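Local coordinates for protein phospholipase C-beta (PLC-beta) (Sepia officinalis, PDB 3QR0) that belongs to the phospholipase C-beta class, multidomain proteins that join PH, EF-hand, TIM-barrel and C2 domains in one chain, here with a bound calcium ion, at residues Val70-Cys75 / Val359-Cys364; Thr107-Tyr112 / Leu117-Leu122; Lys157-Leu162 / Asp216-Phe221; Ile198-Pro201 / Ala207-Leu210; Asn255-His260 / Phe764-Ala769. All coordinates share one frame; numbering follows the deposited sequence.

Contact 1: residues Val70-Cys75 / Val359-Cys364; sequences VRDIRC and VLLTGC
Arg71 and Asp72 form a classic beta bulge in the edge strand of the PH-domain sheet, both facing Cys109 of the next strand, and Leu361 from a helix in the TIM-barrel X region packs against them. At Arg71 it is the backbone that meets the helix: its O lies 3.6 Å from Leu361 CD1, a van der Waals touch, while Tyr142 OH hydrogen-bonds the same oxygen. The arginine's own head turns to other partners, NE to Gly111 O and NH2 to Ser754 OG. In Asp72, CG stands anti to the backbone N (chi1 -152°), which lays the side chain roughly perpendicular to that of Leu361 and brings OD2 to 3.7 Å from Leu361 CD1. Behind the leucine, helix 354-361 is closed off by a Schellman motif at Gly363, with an ST turn in which Cys364 N reaches Thr362 OG1 at 3.2 Å. The Asp72 carboxylate is buried, with OD1 salt-bridged to Lys406 and OD2 to Arg74. Ile73 contributes a weak bond from its N to Asp72 OD1. Arg74 also pairs through NH2 with Glu354, so the ionic network returns to the helix that carries Leu361. Its two bonds to the aspartate end on one atom: NE reaches Asp72 OD2 at 2.8 Å from well above the carboxylate plane (60° out of it), and NH2 meets Asp72 OD2 at 3.1 Å on its anti side.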
# COMPACT_ATOMS: atom_id res chain seq x y z
N VAL A 70 -11.12 -7.07 -1.07
CA VAL A 70 -10.96 -8.40 -0.50
C VAL A 70 -9.55 -8.49 0.11
O VAL A 70 -8.57 -8.10 -0.53
CB VAL A 70 -11.20 -9.52 -1.53
CG1 VAL A 70 -10.64 -10.85 -1.03
CG2 VAL A 70 -12.70 -9.63 -1.83
N ARG A 71 -9.49 -8.96 1.35
CA ARG A 71 -8.24 -8.99 2.12
C ARG A 71 -7.65 -10.38 2.20
O ARG A 71 -6.43 -10.55 2.14
CB ARG A 71 -8.50 -8.46 3.53
CG ARG A 71 -8.98 -7.01 3.56
CD ARG A 71 -7.90 -6.06 3.10
NE ARG A 71 -8.39 -4.71 2.90
CZ ARG A 71 -7.62 -3.65 2.63
NH1 ARG A 71 -6.30 -3.78 2.55
NH2 ARG A 71 -8.17 -2.46 2.46
N ASP A 72 -8.50 -11.38 2.35
CA ASP A 72 -8.05 -12.74 2.37
C ASP A 72 -9.19 -13.68 2.00
O ASP A 72 -10.36 -13.32 2.13
CB ASP A 72 -7.50 -13.10 3.75
CG ASP A 72 -6.43 -14.19 3.71
OD1 ASP A 72 -6.15 -14.75 2.63
OD2 ASP A 72 -5.86 -14.48 4.79
N ILE A 73 -8.81 -14.85 1.52
CA ILE A 73 -9.73 -15.95 1.33
C ILE A 73 -8.99 -17.19 1.80
O ILE A 73 -7.83 -17.41 1.43
CB ILE A 73 -10.25 -16.07 -0.13
CG1 ILE A 73 -11.14 -17.30 -0.29
CG2 ILE A 73 -9.10 -16.07 -1.12
CD1 ILE A 73 -11.94 -17.31 -1.57
N ARG A 74 -9.65 -17.98 2.65
CA ARG A 74 -9.03 -19.13 3.31
C ARG A 74 -9.90 -20.35 3.15
O ARG A 74 -11.12 -20.24 3.04
CB ARG A 74 -8.86 -18.84 4.80
CG ARG A 74 -7.98 -17.67 5.10
CD ARG A 74 -8.21 -17.10 6.48
NE ARG A 74 -7.62 -15.77 6.55
CZ ARG A 74 -7.80 -14.91 7.55
NH1 ARG A 74 -8.54 -15.22 8.60
NH2 ARG A 74 -7.22 -13.72 7.47
N CYS A 75 -9.28 -21.52 3.16
CA CYS A 75 -10.02 -22.77 3.06
C CYS A 75 -9.45 -23.82 3.99
O CYS A 75 -8.39 -23.63 4.58
CB CYS A 75 -10.02 -23.28 1.62
SG CYS A 75 -8.39 -23.78 0.99
N VAL A 359 -1.84 -7.46 8.94
CA VAL A 359 -0.59 -6.70 8.79
C VAL A 359 0.38 -7.40 7.83
O VAL A 359 0.99 -6.75 6.97
CB VAL A 359 0.06 -6.41 10.17
CG1 VAL A 359 1.48 -5.88 10.01
CG2 VAL A 359 -0.80 -5.42 10.95
N LEU A 360 0.49 -8.73 7.95
CA LEU A 360 1.35 -9.51 7.06
C LEU A 360 0.85 -9.48 5.61
O LEU A 360 1.65 -9.55 4.67
CB LEU A 360 1.47 -10.96 7.56
CG LEU A 360 2.37 -11.13 8.79
CD1 LEU A 360 2.11 -12.46 9.48
CD2 LEU A 360 3.84 -10.99 8.41
N LEU A 361 -0.46 -9.33 5.44
CA LEU A 361 -1.07 -9.29 4.11
C LEU A 361 -0.81 -8.00 3.35
O LEU A 361 -0.87 -7.98 2.11
CB LEU A 361 -2.57 -9.56 4.21
CG LEU A 361 -2.89 -11.01 4.55
CD1 LEU A 361 -4.35 -11.14 5.00
CD2 LEU A 361 -2.60 -11.93 3.37
N THR A 362 -0.49 -6.92 4.07
CA THR A 362 -0.03 -5.69 3.43
C THR A 362 1.40 -5.81 2.90
O THR A 362 1.88 -4.92 2.19
CB THR A 362 -0.02 -4.50 4.40
OG1 THR A 362 1.03 -4.67 5.36
CG2 THR A 362 -1.37 -4.36 5.12
N GLY A 363 2.09 -6.89 3.27
CA GLY A 363 3.49 -7.07 2.94
C GLY A 363 4.44 -6.64 4.06
O GLY A 363 5.65 -6.77 3.92
N CYS A 364 3.89 -6.13 5.16
CA CYS A 364 4.70 -5.84 6.35
C CYS A 364 5.55 -7.05 6.72
O CYS A 364 5.06 -8.18 6.69
CB CYS A 364 3.81 -5.46 7.52
SG CYS A 364 4.71 -4.82 8.93

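Contact 2: residues Thr107-Tyr112 / Leu117-Leu122; sequences TICHGY and LEWTHL
Cys109 and Trp119 form a non-hydrogen-bonded antiparallel pair in which CB of the cysteine sits over the indole, 3.5 Å from the centroid of the six-membered ring and 12° off its normal, a CH-pi contact. A chi1 of 58° keeps the sulfur near the same ring, in an oblique sulfur-aromatic contact. Thr107 CG2 closes in at the edge of the indole, 3.5 Å from Trp119 CE3. Alternating with the non-hydrogen-bonded pairs, Ile108 with Thr120 and His110 with Glu118 each exchange two backbone hydrogen bonds and lace the strands tightly, the straightest being Glu118 N to His110 O at 2.8 Å (179°). On the Ile108 face, His110 bends over the strand so that Glu118 O lies 3.5 Å above the centre of its ring plane, while NE2 is hydrogen-bonded to Thr120 OG1 at 2.8 Å. Packing slackens toward the turn, where Glu118 is exposed and a water at the imidazole edge, 2.9 Å from His110 ND1, also bonds weakly to Glu118 OE1. The two strands form the last beta hairpin of the PH-domain sheet, followed in the chain by helix 127-141.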
# COMPACT_ATOMS: atom_id res chain seq x y z
N THR A 107 -13.65 -19.12 3.71
CA THR A 107 -13.94 -17.89 4.44
C THR A 107 -13.27 -16.73 3.73
O THR A 107 -12.09 -16.80 3.41
CB THR A 107 -13.39 -17.96 5.88
OG1 THR A 107 -13.96 -19.07 6.56
CG2 THR A 107 -13.70 -16.69 6.65
N ILE A 108 -14.04 -15.68 3.47
CA ILE A 108 -13.52 -14.48 2.82
C ILE A 108 -13.63 -13.31 3.79
O ILE A 108 -14.67 -13.14 4.43
CB ILE A 108 -14.30 -14.15 1.53
CG1 ILE A 108 -14.40 -15.38 0.62
CG2 ILE A 108 -13.65 -12.99 0.78
CD1 ILE A 108 -15.28 -15.17 -0.61
N CYS A 109 -12.56 -12.54 3.93
CA CYS A 109 -12.67 -11.26 4.64
C CYS A 109 -12.36 -10.10 3.71
O CYS A 109 -11.45 -10.17 2.87
CB CYS A 109 -11.79 -11.20 5.89
SG CYS A 109 -10.05 -11.48 5.65
N HIS A 110 -13.14 -9.05 3.87
CA HIS A 110 -13.11 -7.89 3.00
C HIS A 110 -13.36 -6.63 3.81
O HIS A 110 -14.07 -6.64 4.82
CB HIS A 110 -14.16 -8.02 1.88
CG HIS A 110 -15.43 -8.70 2.31
ND1 HIS A 110 -16.55 -8.00 2.70
CD2 HIS A 110 -15.75 -10.01 2.40
CE1 HIS A 110 -17.51 -8.86 3.02
NE2 HIS A 110 -17.04 -10.09 2.85
N GLY A 111 -12.75 -5.54 3.37
CA GLY A 111 -12.97 -4.26 4.00
C GLY A 111 -12.26 -3.15 3.26
O GLY A 111 -11.16 -3.35 2.72
N TYR A 112 -12.90 -1.99 3.23
CA TYR A 112 -12.32 -0.77 2.65
C TYR A 112 -10.92 -0.53 3.24
O TYR A 112 -9.98 -0.24 2.51
CB TYR A 112 -13.24 0.41 2.93
CG TYR A 112 -12.99 1.62 2.06
CD1 TYR A 112 -13.09 1.53 0.67
CD2 TYR A 112 -12.69 2.86 2.61
CE1 TYR A 112 -12.88 2.63 -0.14
CE2 TYR A 112 -12.48 3.97 1.81
CZ TYR A 112 -12.58 3.85 0.43
OH TYR A 112 -12.37 4.93 -0.38
N LEU A 117 -13.26 -5.16 9.23
CA LEU A 117 -13.49 -6.25 8.28
C LEU A 117 -14.93 -6.73 8.33
O LEU A 117 -15.58 -6.68 9.37
CB LEU A 117 -12.57 -7.43 8.59
CG LEU A 117 -11.07 -7.19 8.51
CD1 LEU A 117 -10.33 -8.43 9.01
CD2 LEU A 117 -10.65 -6.83 7.07
N GLU A 118 -15.42 -7.17 7.17
CA GLU A 118 -16.65 -7.94 7.11
C GLU A 118 -16.28 -9.30 6.52
O GLU A 118 -15.19 -9.46 5.96
CB GLU A 118 -17.72 -7.20 6.31
CG GLU A 118 -18.16 -5.91 7.04
CD GLU A 118 -19.24 -5.12 6.33
OE1 GLU A 118 -19.37 -5.24 5.10
OE2 GLU A 118 -19.96 -4.36 7.02
N TRP A 119 -17.16 -10.27 6.68
CA TRP A 119 -16.84 -11.66 6.42
C TRP A 119 -17.93 -12.33 5.60
O TRP A 119 -19.12 -12.07 5.79
CB TRP A 119 -16.65 -12.41 7.74
CG TRP A 119 -15.52 -11.89 8.56
CD1 TRP A 119 -15.54 -10.81 9.41
CD2 TRP A 119 -14.19 -12.41 8.62
NE1 TRP A 119 -14.31 -10.63 9.98
CE2 TRP A 119 -13.46 -11.60 9.51
CE3 TRP A 119 -13.54 -13.49 7.99
CZ2 TRP A 119 -12.11 -11.82 9.79
CZ3 TRP A 119 -12.21 -13.72 8.29
CH2 TRP A 119 -11.50 -12.89 9.18
N THR A 120 -17.51 -13.21 4.69
CA THR A 120 -18.42 -14.04 3.90
C THR A 120 -18.00 -15.50 4.10
O THR A 120 -16.81 -15.83 3.99
CB THR A 120 -18.35 -13.65 2.41
OG1 THR A 120 -18.67 -12.26 2.26
CG2 THR A 120 -19.33 -14.48 1.58
N HIS A 121 -18.96 -16.36 4.41
CA HIS A 121 -18.69 -17.75 4.75
C HIS A 121 -19.41 -18.69 3.78
O HIS A 121 -20.61 -18.55 3.55
CB HIS A 121 -19.13 -18.07 6.17
CG HIS A 121 -18.57 -17.14 7.20
ND1 HIS A 121 -17.26 -17.19 7.62
CD2 HIS A 121 -19.15 -16.14 7.91
CE1 HIS A 121 -17.06 -16.27 8.54
NE2 HIS A 121 -18.19 -15.61 8.73
N LEU A 122 -18.66 -19.65 3.24
CA LEU A 122 -19.15 -20.53 2.19
C LEU A 122 -18.76 -21.97 2.45
O LEU A 122 -17.72 -22.22 3.07
CB LEU A 122 -18.55 -20.12 0.85
CG LEU A 122 -18.79 -18.68 0.41
CD1 LEU A 122 -17.92 -18.33 -0.79
CD2 LEU A 122 -20.27 -18.47 0.11
O HOH W 1 -16.32 -19.65 6.93
O HOH W 2 -16.49 -5.18 3.33

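Contact 3: residues Lys157-Leu162 / Asp216-Phe221; sequences KLYFRL and DTFFKF
Tyr159 and Phe218 mark the closest backbone approach of helices 157-162 and 216-221, their CA atoms 7.4 Å apart, where the segment axes come within 11.0 Å at an angle of 114°. Phe218 is the side chain that all three contacting residues of the other helix meet. It holds CG anti to its backbone N (chi1 -166°) and extends toward that helix. There Tyr159 CB comes 3.7 Å from Phe218 CD2, obliquely to the ring. At its far end Phe218 CZ meets Leu162 CD1 at 3.8 Å and Leu158 CD2 at 3.9 Å; the latter methyl lies at the ring edge, and both leucines stand roughly perpendicular to the phenylalanine. The tyrosine and phenylalanine side chains run antiparallel alongside one another, with ring planes 52° apart, an oblique pairing. Tyr159 OH finds its hydrogen bond at Phe213 O. In this EF-hand region the crossing has Trp155, one turn earlier on helix 151-165, stacked on Phe218, and helix 174-181 against Leu158 through Cys180 and Leu181.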
# COMPACT_ATOMS: atom_id res chain seq x y z
N LYS A 157 -13.66 -1.93 -15.94
CA LYS A 157 -14.17 -2.63 -14.75
C LYS A 157 -15.67 -2.37 -14.55
O LYS A 157 -16.45 -3.31 -14.33
CB LYS A 157 -13.40 -2.20 -13.50
CG LYS A 157 -13.94 -2.76 -12.20
CD LYS A 157 -12.91 -2.67 -11.08
CE LYS A 157 -13.52 -3.02 -9.73
NZ LYS A 157 -12.49 -3.08 -8.65
N LEU A 158 -16.06 -1.11 -14.63
CA LEU A 158 -17.47 -0.73 -14.58
C LEU A 158 -18.25 -1.39 -15.71
O LEU A 158 -19.38 -1.87 -15.50
CB LEU A 158 -17.62 0.80 -14.65
CG LEU A 158 -19.04 1.37 -14.67
CD1 LEU A 158 -19.82 0.94 -13.43
CD2 LEU A 158 -19.00 2.88 -14.79
N TYR A 159 -17.67 -1.41 -16.91
CA TYR A 159 -18.29 -2.05 -18.07
C TYR A 159 -18.56 -3.53 -17.79
O TYR A 159 -19.64 -4.04 -18.09
CB TYR A 159 -17.41 -1.91 -19.32
CG TYR A 159 -17.95 -2.66 -20.52
CD1 TYR A 159 -18.92 -2.10 -21.33
CD2 TYR A 159 -17.48 -3.94 -20.84
CE1 TYR A 159 -19.43 -2.79 -22.43
CE2 TYR A 159 -17.98 -4.64 -21.94
CZ TYR A 159 -18.95 -4.06 -22.73
OH TYR A 159 -19.45 -4.73 -23.82
N PHE A 160 -17.57 -4.22 -17.21
CA PHE A 160 -17.74 -5.64 -16.90
C PHE A 160 -18.72 -5.88 -15.76
O PHE A 160 -19.41 -6.91 -15.74
CB PHE A 160 -16.40 -6.31 -16.64
CG PHE A 160 -15.74 -6.82 -17.88
CD1 PHE A 160 -14.91 -6.00 -18.63
CD2 PHE A 160 -16.00 -8.11 -18.34
CE1 PHE A 160 -14.31 -6.46 -19.80
CE2 PHE A 160 -15.40 -8.58 -19.51
CZ PHE A 160 -14.56 -7.75 -20.24
N ARG A 161 -18.81 -4.95 -14.82
CA ARG A 161 -19.84 -5.02 -13.80
C ARG A 161 -21.22 -4.97 -14.46
O ARG A 161 -22.08 -5.80 -14.18
CB ARG A 161 -19.72 -3.90 -12.77
CG ARG A 161 -20.57 -4.18 -11.56
CD ARG A 161 -20.70 -3.02 -10.62
NE ARG A 161 -21.91 -3.14 -9.80
CZ ARG A 161 -22.14 -2.49 -8.67
NH1 ARG A 161 -21.24 -1.64 -8.17
NH2 ARG A 161 -23.28 -2.69 -8.02
N LEU A 162 -21.40 -4.00 -15.35
CA LEU A 162 -22.69 -3.81 -16.02
C LEU A 162 -23.11 -4.99 -16.91
O LEU A 162 -24.30 -5.31 -16.97
CB LEU A 162 -22.67 -2.51 -16.84
CG LEU A 162 -22.64 -1.23 -16.00
CD1 LEU A 162 -22.43 -0.02 -16.88
CD2 LEU A 162 -23.93 -1.08 -15.18
N ASP A 216 -16.43 0.11 -26.79
CA ASP A 216 -16.05 1.34 -27.50
C ASP A 216 -17.19 2.36 -27.51
O ASP A 216 -16.95 3.56 -27.41
CB ASP A 216 -15.56 1.03 -28.91
CG ASP A 216 -14.17 0.41 -28.92
OD1 ASP A 216 -13.48 0.46 -27.88
OD2 ASP A 216 -13.75 -0.13 -29.97
N THR A 217 -18.43 1.88 -27.60
CA THR A 217 -19.59 2.75 -27.44
C THR A 217 -19.74 3.19 -25.99
O THR A 217 -20.16 4.32 -25.71
CB THR A 217 -20.88 2.04 -27.91
OG1 THR A 217 -20.67 1.52 -29.23
CG2 THR A 217 -22.05 3.02 -27.93
N PHE A 218 -19.39 2.31 -25.05
CA PHE A 218 -19.34 2.68 -23.63
C PHE A 218 -18.32 3.81 -23.38
O PHE A 218 -18.55 4.67 -22.54
CB PHE A 218 -19.04 1.47 -22.74
CG PHE A 218 -19.31 1.71 -21.27
CD1 PHE A 218 -20.58 2.07 -20.83
CD2 PHE A 218 -18.30 1.56 -20.33
CE1 PHE A 218 -20.83 2.29 -19.47
CE2 PHE A 218 -18.55 1.78 -18.97
CZ PHE A 218 -19.81 2.14 -18.54
N PHE A 219 -17.21 3.81 -24.12
CA PHE A 219 -16.26 4.93 -24.04
C PHE A 219 -16.86 6.21 -24.63
O PHE A 219 -16.63 7.29 -24.11
CB PHE A 219 -14.93 4.62 -24.71
CG PHE A 219 -13.89 5.69 -24.50
CD1 PHE A 219 -13.28 5.84 -23.26
CD2 PHE A 219 -13.57 6.58 -25.52
CE1 PHE A 219 -12.33 6.84 -23.05
CE2 PHE A 219 -12.62 7.59 -25.32
CZ PHE A 219 -12.00 7.72 -24.08
N LYS A 220 -17.62 6.08 -25.71
CA LYS A 220 -18.34 7.22 -26.28
C LYS A 220 -19.34 7.80 -25.26
O LYS A 220 -19.61 9.00 -25.24
CB LYS A 220 -19.05 6.82 -27.59
CG LYS A 220 -19.26 7.97 -28.57
CD LYS A 220 -19.97 7.52 -29.85
CE LYS A 220 -20.51 8.72 -30.63
NZ LYS A 220 -21.25 8.33 -31.87
N PHE A 221 -19.88 6.94 -24.39
CA PHE A 221 -20.72 7.38 -23.28
C PHE A 221 -19.92 8.23 -22.29
O PHE A 221 -20.40 9.28 -21.84
CB PHE A 221 -21.38 6.17 -22.59
CG PHE A 221 -21.99 6.47 -21.25
CD1 PHE A 221 -23.03 7.38 -21.12
CD2 PHE A 221 -21.56 5.79 -20.11
CE1 PHE A 221 -23.61 7.63 -19.88
CE2 PHE A 221 -22.13 6.03 -18.87
CZ PHE A 221 -23.16 6.96 -18.76

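Contact 4: residues Ile198-Pro201 / Ala207-Leu210; sequences IGWP and AIDL
Trp200 presents one face of its indole to Ile208, and both branches of the isoleucine lie on it. The torsions of Ile208 explain the double touch: CG1 is anti to the carbonyl carbon (chi1 -51°) and the chain runs straight on at chi2 (179°), so CD1 reaches Trp200 CE3 at 3.4 Å near the rim of the ring system. The shorter branch comes down over the pyrrole part, with CG2 4.0 Å from the five-membered ring centroid, a CH-pi contact only 8° off the normal. Ile198 CG2 sits over the opposite face, 4.2 Å above the plane, which leaves the indole clasped between two isoleucines, while Phe213 stacks with it as well. Pro201 packs more loosely against Ile208, its CD 4.2 Å from Ile208 CG1. The carbonyl O of Pro201 is buried here and has no polar partner in the model. A Schellman motif at Gly199 closes helix 185-198, and the chain leaves it into Trp200. Strand 207-209 follows, and then helix 215-225. Helix, loop, short strand and helix in succession, with the strand paired to strand 171-173, are consistent with the EF-hand family of this region.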
# COMPACT_ATOMS: atom_id res chain seq x y z
N ILE A 198 -25.85 9.29 -27.12
CA ILE A 198 -25.17 8.15 -27.74
C ILE A 198 -26.10 7.33 -28.64
O ILE A 198 -25.64 6.63 -29.55
CB ILE A 198 -24.54 7.22 -26.66
CG1 ILE A 198 -23.39 7.94 -25.96
CG2 ILE A 198 -24.06 5.91 -27.26
CD1 ILE A 198 -22.29 8.39 -26.89
N GLY A 199 -27.41 7.42 -28.39
CA GLY A 199 -28.41 6.66 -29.15
C GLY A 199 -28.90 5.42 -28.42
O GLY A 199 -29.51 4.54 -29.04
N TRP A 200 -28.65 5.34 -27.11
CA TRP A 200 -29.16 4.26 -26.28
C TRP A 200 -30.42 4.68 -25.55
O TRP A 200 -30.63 5.88 -25.31
CB TRP A 200 -28.13 3.85 -25.22
CG TRP A 200 -26.98 3.02 -25.71
CD1 TRP A 200 -26.91 2.28 -26.86
CD2 TRP A 200 -25.75 2.80 -25.02
NE1 TRP A 200 -25.70 1.64 -26.94
CE2 TRP A 200 -24.97 1.94 -25.82
CE3 TRP A 200 -25.22 3.25 -23.80
CZ2 TRP A 200 -23.69 1.52 -25.44
CZ3 TRP A 200 -23.94 2.84 -23.43
CH2 TRP A 200 -23.19 1.98 -24.25
N PRO A 201 -31.28 3.71 -25.18
CA PRO A 201 -32.41 3.97 -24.30
C PRO A 201 -31.97 4.61 -22.98
O PRO A 201 -31.00 4.15 -22.37
CB PRO A 201 -32.99 2.57 -24.04
CG PRO A 201 -32.62 1.79 -25.23
CD PRO A 201 -31.29 2.32 -25.69
N ALA A 207 -33.85 -0.71 -20.72
CA ALA A 207 -32.68 -1.59 -20.68
C ALA A 207 -32.04 -1.66 -22.06
O ALA A 207 -32.73 -1.61 -23.08
CB ALA A 207 -33.08 -2.97 -20.21
N ILE A 208 -30.71 -1.77 -22.09
CA ILE A 208 -29.95 -1.79 -23.34
C ILE A 208 -29.54 -3.21 -23.70
O ILE A 208 -29.12 -3.97 -22.83
CB ILE A 208 -28.68 -0.92 -23.24
CG1 ILE A 208 -29.01 0.47 -22.71
CG2 ILE A 208 -27.98 -0.83 -24.60
CD1 ILE A 208 -27.80 1.37 -22.55
N ASP A 209 -29.67 -3.57 -24.97
CA ASP A 209 -29.27 -4.90 -25.43
C ASP A 209 -27.76 -5.08 -25.34
O ASP A 209 -27.00 -4.15 -25.64
CB ASP A 209 -29.72 -5.14 -26.89
CG ASP A 209 -31.23 -5.25 -27.03
OD1 ASP A 209 -31.71 -5.23 -28.18
OD2 ASP A 209 -31.94 -5.36 -26.01
N LEU A 210 -27.32 -6.27 -24.93
CA LEU A 210 -25.90 -6.60 -24.85
C LEU A 210 -25.20 -6.36 -26.18
O LEU A 210 -24.06 -5.89 -26.21
CB LEU A 210 -25.70 -8.06 -24.43
CG LEU A 210 -24.25 -8.55 -24.29
CD1 LEU A 210 -23.47 -7.68 -23.31
CD2 LEU A 210 -24.21 -10.00 -23.86

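Contact 5: residues Asn255-His260 / Phe764-Ala769; sequences NDMQRH and FAHIVA
Met257 reaches His766 because its CG is anti to the backbone N (chi1 -175°) and the chain stays extended as far as the sulfur, bending only at chi3 (-65°); His766, its own CG anti as well, brings its ring edge forward to meet it. SD lies near the plane of the imidazole, and NE2 donates to it in a weak hydrogen bond, 3.5 Å long with an angle of 145°. The edge approach is also a sulfur-aromatic contact, SD being 4.5 Å from the His766 ring centroid. Tyr745 adds an edge-to-face ring contact to the same histidine. Further along, His260 lies across the end of the strand segment, so that Ala769 O stands 3.5 Å above the centre of its ring plane and Ala769 CB is 3.8 Å from His260 CD2. Its ND1 is held by the N of Ser262. Between these two side-chain touches the backbones are joined by a water, which donates to Met257 O at 2.9 Å and to Ile767 O at 3.0 Å. The contact seats the end of helix 247-257, in the EF-hand region, against strand 761-771 of an antiparallel sheet that also contains strand 650-660, as in the beta-sandwich of a C2 domain.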
# COMPACT_ATOMS: atom_id res chain seq x y z
N ASN A 255 8.19 11.38 -26.11
CA ASN A 255 9.62 11.39 -25.81
C ASN A 255 10.11 12.64 -25.06
O ASN A 255 11.16 12.59 -24.42
CB ASN A 255 10.45 11.21 -27.09
CG ASN A 255 10.32 9.81 -27.70
OD1 ASN A 255 9.98 8.85 -27.01
ND2 ASN A 255 10.62 9.70 -28.98
N ASP A 256 9.37 13.75 -25.14
CA ASP A 256 9.80 15.02 -24.52
C ASP A 256 9.02 15.33 -23.25
O ASP A 256 9.61 15.54 -22.20
CB ASP A 256 9.66 16.20 -25.50
CG ASP A 256 10.59 16.09 -26.71
OD1 ASP A 256 11.70 15.53 -26.56
OD2 ASP A 256 10.22 16.59 -27.80
N MET A 257 7.69 15.37 -23.35
CA MET A 257 6.86 15.78 -22.21
C MET A 257 6.51 14.64 -21.26
O MET A 257 6.51 14.82 -20.04
CB MET A 257 5.57 16.43 -22.71
CG MET A 257 4.71 17.00 -21.58
SD MET A 257 3.21 17.80 -22.14
CE MET A 257 3.86 19.19 -23.06
N GLN A 258 6.20 13.47 -21.81
CA GLN A 258 5.78 12.33 -21.00
C GLN A 258 6.95 11.51 -20.44
O GLN A 258 6.73 10.54 -19.71
CB GLN A 258 4.87 11.40 -21.81
CG GLN A 258 3.63 12.09 -22.37
CD GLN A 258 2.71 12.61 -21.29
OE1 GLN A 258 2.67 13.82 -21.03
NE2 GLN A 258 1.98 11.71 -20.64
N ARG A 259 8.17 11.92 -20.76
CA ARG A 259 9.37 11.16 -20.42
C ARG A 259 10.31 12.01 -19.59
O ARG A 259 10.57 13.17 -19.94
CB ARG A 259 10.09 10.73 -21.71
CG ARG A 259 11.35 9.92 -21.47
CD ARG A 259 12.16 9.74 -22.73
NE ARG A 259 13.40 9.01 -22.45
CZ ARG A 259 13.56 7.69 -22.57
NH1 ARG A 259 12.57 6.90 -22.99
NH2 ARG A 259 14.74 7.16 -22.28
N HIS A 260 10.84 11.44 -18.51
CA HIS A 260 11.84 12.13 -17.69
C HIS A 260 13.08 12.36 -18.56
O HIS A 260 13.63 11.41 -19.12
CB HIS A 260 12.21 11.29 -16.46
CG HIS A 260 12.89 12.08 -15.38
ND1 HIS A 260 14.14 12.63 -15.55
CD2 HIS A 260 12.50 12.40 -14.13
CE1 HIS A 260 14.49 13.27 -14.44
NE2 HIS A 260 13.51 13.14 -13.56
N PHE A 764 -6.57 14.43 -12.59
CA PHE A 764 -5.81 14.66 -13.81
C PHE A 764 -4.86 15.83 -13.55
O PHE A 764 -5.28 16.89 -13.08
CB PHE A 764 -6.75 14.95 -14.98
CG PHE A 764 -6.06 15.14 -16.31
CD1 PHE A 764 -5.37 14.09 -16.91
CD2 PHE A 764 -6.12 16.36 -16.97
CE1 PHE A 764 -4.73 14.26 -18.13
CE2 PHE A 764 -5.49 16.54 -18.19
CZ PHE A 764 -4.79 15.49 -18.78
N ALA A 765 -3.57 15.61 -13.82
CA ALA A 765 -2.53 16.59 -13.49
C ALA A 765 -1.45 16.64 -14.57
O ALA A 765 -1.31 15.71 -15.37
CB ALA A 765 -1.90 16.23 -12.14
N HIS A 766 -0.68 17.73 -14.58
CA HIS A 766 0.55 17.79 -15.36
C HIS A 766 1.74 17.81 -14.40
O HIS A 766 1.75 18.55 -13.41
CB HIS A 766 0.60 19.02 -16.26
CG HIS A 766 1.79 19.03 -17.18
ND1 HIS A 766 3.01 19.58 -16.82
CD2 HIS A 766 1.96 18.54 -18.43
CE1 HIS A 766 3.86 19.44 -17.81
NE2 HIS A 766 3.25 18.81 -18.80
N ILE A 767 2.73 16.99 -14.71
CA ILE A 767 3.89 16.80 -13.84
C ILE A 767 5.16 17.16 -14.59
O ILE A 767 5.41 16.65 -15.68
CB ILE A 767 3.99 15.33 -13.37
CG1 ILE A 767 2.72 14.93 -12.61
CG2 ILE A 767 5.25 15.12 -12.51
CD1 ILE A 767 2.68 13.46 -12.23
N VAL A 768 5.93 18.08 -14.03
CA VAL A 768 7.29 18.31 -14.50
C VAL A 768 8.23 17.63 -13.51
O VAL A 768 8.09 17.81 -12.30
CB VAL A 768 7.62 19.80 -14.58
CG1 VAL A 768 9.11 20.01 -14.77
CG2 VAL A 768 6.83 20.46 -15.70
N ALA A 769 9.15 16.83 -14.04
CA ALA A 769 10.20 16.21 -13.23
C ALA A 769 11.48 16.22 -14.05
O ALA A 769 11.55 15.63 -15.12
CB ALA A 769 9.83 14.78 -12.85
O HOH W 3 6.34 17.23 -18.46

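Overall arrangement
Contacts 1 and 2 share the PH-domain sheet, where strands 70-75 and 105-110 are neighbours; their centres are 11 Å apart, and Arg71 N lies 2.8 Å from Cys109 O. Contacts 3 and 4 form a second cluster in the EF-hand region, centres 12 Å apart, touching where Thr217 CG2 comes 3.3 Å from Trp200 CZ2. Contact 5 stands alone, its nearest atoms about 11 Å from contact 3 and about 17 Å from contact 2, which lies on the opposite side of the chain's centre. In sequence, segment 359-364 of contact 1 comes just before strand 366-372, which carries the calcium ligands Glu368 and Asp370; Asn339 and Glu417 complete the protein's share of that site.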